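Local coordinates for regulating synaptic membrane exocytosis protein 2 (Rattus norvegicus, PDB 2BWQ), which probably helps regulate neurotransmitter release at synapses, being the C2A domain of the Rab3-interacting molecule RIM2, at residues K44-L48 with P49-D53. Numbering follows the deposited sequence.
Sequences KIYFL and PDRSD
Arg51 lays its side chain over one face of the Tyr46 ring. The main contact is a CH-pi interaction: Arg51 CG lies 3.9 Å from the centroid of the Tyr46 ring, 19° off the ring normal. The guanidinium runs on over the rim, where Arg51 NH2 comes within 3.6 Å of Tyr46 CE2. The two planes are tilted 35° apart, so this end of the contact is no flat stack. With CG opposite the backbone N and a bend at chi2 (-131°), the Arg51 chain turns back along the strand to reach the ring. A second approach comes at the ring edge, in its plane, where Ser52 O is 3.8 Å from Tyr46 CE1. Replacing Tyr46 with alanine would remove the ring face under Arg51 CG and would probably leave the guanidinium free to turn.

Apolar contact continues nearer the turn. Leu48 CD2 packs 3.8 Å from Arg51 CB, beside the Arg51 backbone.

These residues belong to the beta sandwich of a C2 domain. Strand 41-48 is an inner strand of one sheet, between strands 88-95 and 56-58, and the chain leaves it here for the loop leading to strand 56-58. Tyr46 also touches Glu90 and Lys56 on these neighbours, whereas Phe47 meets Tyr76 of the other sheet.

The backbone sets the turn. The peptide bond before Pro49 is cis, and Arg51 is the centre of an inverse gamma turn, with a weak hydrogen bond of 3.0 Å from Ser52 N to Asp50 O. Asn55 ND2 also donates to Asp50 O.

Like charges come near each other at the far end of the Arg51 side chain. Lys44 NZ is 4.5 Å from Arg51 NH2, and the two cations would probably disfavour a closer approach.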
loop_
_atom_site.group_PDB
_atom_site.type_symbol
_atom_site.label_atom_id
_atom_site.label_comp_id
_atom_site.label_asym_id
_atom_site.label_seq_id
_atom_site.Cartn_x
_atom_site.Cartn_y
_atom_site.Cartn_z
ATOM N N LYS A 44 4.715 2.888 -2.178
ATOM C CA LYS A 44 4.258 4.290 -2.149
ATOM C C LYS A 44 2.751 4.302 -2.054
ATOM O O LYS A 44 2.071 3.476 -2.694
ATOM C CB LYS A 44 4.691 4.983 -3.445
ATOM C CG LYS A 44 4.349 6.442 -3.474
ATOM C CD LYS A 44 5.146 7.161 -4.601
ATOM C CE LYS A 44 4.735 6.658 -5.985
ATOM N NZ LYS A 44 5.496 7.347 -7.080
ATOM N N ILE A 45 2.253 5.203 -1.212
ATOM C CA ILE A 45 0.807 5.351 -1.099
ATOM C C ILE A 45 0.418 6.788 -1.285
ATOM O O ILE A 45 1.019 7.680 -0.642
ATOM C CB ILE A 45 0.273 4.831 0.204
ATOM C CG1 ILE A 45 0.692 3.364 0.379
ATOM C CG2 ILE A 45 -1.269 4.958 0.223
ATOM C CD1 ILE A 45 0.016 2.438 1.510
ATOM N N TYR A 46 -0.542 7.051 -2.146
ATOM C CA TYR A 46 -1.236 8.344 -2.237
ATOM C C TYR A 46 -2.663 8.149 -1.819
ATOM O O TYR A 46 -3.397 7.231 -2.239
ATOM C CB TYR A 46 -1.237 8.907 -3.643
ATOM C CG TYR A 46 -0.013 9.651 -4.064
ATOM C CD1 TYR A 46 0.215 10.926 -3.593
ATOM C CD2 TYR A 46 0.923 9.100 -4.943
ATOM C CE1 TYR A 46 1.321 11.638 -3.987
ATOM C CE2 TYR A 46 2.053 9.834 -5.338
ATOM C CZ TYR A 46 2.222 11.075 -4.842
ATOM O OH TYR A 46 3.348 11.801 -5.261
ATOM N N PHE A 47 -3.116 9.032 -0.930
ATOM C CA PHE A 47 -4.516 9.142 -0.552
ATOM C C PHE A 47 -5.088 10.219 -1.432
ATOM O O PHE A 47 -4.780 11.403 -1.240
ATOM C CB PHE A 47 -4.605 9.553 0.941
ATOM C CG PHE A 47 -5.956 9.572 1.472
ATOM C CD1 PHE A 47 -6.823 8.490 1.267
ATOM C CD2 PHE A 47 -6.371 10.670 2.248
ATOM C CE1 PHE A 47 -8.053 8.467 1.811
ATOM C CE2 PHE A 47 -7.645 10.680 2.819
ATOM C CZ PHE A 47 -8.482 9.551 2.590
ATOM N N LEU A 48 -5.858 9.802 -2.398
ATOM C CA LEU A 48 -6.355 10.740 -3.466
ATOM C C LEU A 48 -7.795 11.102 -3.244
ATOM O O LEU A 48 -8.535 10.380 -2.598
ATOM C CB LEU A 48 -6.216 10.065 -4.812
ATOM C CG LEU A 48 -4.775 9.725 -5.171
ATOM C CD1 LEU A 48 -4.755 8.939 -6.450
ATOM C CD2 LEU A 48 -3.906 10.998 -5.303
ATOM N N PRO A 49 -8.275 12.244 -3.742
ATOM C CA PRO A 49 -7.524 13.235 -4.455
ATOM C C PRO A 49 -6.630 14.117 -3.646
ATOM O O PRO A 49 -6.447 13.977 -2.401
ATOM C CB PRO A 49 -8.613 14.106 -5.111
ATOM C CG PRO A 49 -9.756 13.957 -4.317
ATOM C CD PRO A 49 -9.699 12.605 -3.622
ATOM N N ASP A 50 -6.169 15.102 -4.420
ATOM C CA ASP A 50 -4.946 15.782 -4.218
ATOM C C ASP A 50 -3.755 14.853 -4.162
ATOM O O ASP A 50 -3.424 14.263 -3.122
ATOM C CB ASP A 50 -5.053 16.854 -3.131
ATOM C CG ASP A 50 -5.655 18.136 -3.690
ATOM O OD1 ASP A 50 -6.397 18.034 -4.718
ATOM O OD2 ASP A 50 -5.434 19.278 -3.204
ATOM N N ARG A 51 -3.126 14.703 -5.326
ATOM C CA ARG A 51 -1.837 14.083 -5.430
ATOM C C ARG A 51 -0.817 15.142 -5.006
ATOM O O ARG A 51 -0.252 15.857 -5.864
ATOM C CB ARG A 51 -1.591 13.634 -6.868
ATOM C CG ARG A 51 -0.300 12.936 -7.097
ATOM C CD ARG A 51 0.540 13.444 -8.294
ATOM N NE ARG A 51 1.799 12.696 -8.414
ATOM C CZ ARG A 51 1.841 11.372 -8.582
ATOM N NH1 ARG A 51 0.711 10.697 -8.671
ATOM N NH2 ARG A 51 3.004 10.724 -8.677
ATOM N N SER A 52 -0.632 15.296 -3.694
ATOM C CA SER A 52 0.402 16.194 -3.132
ATOM C C SER A 52 1.139 15.504 -2.004
ATOM O O SER A 52 0.697 14.463 -1.534
ATOM C CB SER A 52 -0.188 17.513 -2.620
ATOM O OG SER A 52 -1.276 17.288 -1.751
ATOM N N ASP A 53 2.240 16.095 -1.553
ATOM C CA ASP A 53 3.126 15.484 -0.574
ATOM C C ASP A 53 2.362 15.160 0.689
ATOM O O ASP A 53 2.637 14.152 1.337
ATOM C CB ASP A 53 4.311 16.436 -0.209
ATOM C CG ASP A 53 5.165 15.885 0.976
ATOM O OD1 ASP A 53 6.003 14.982 0.740
ATOM O OD2 ASP A 53 5.045 16.269 2.178
#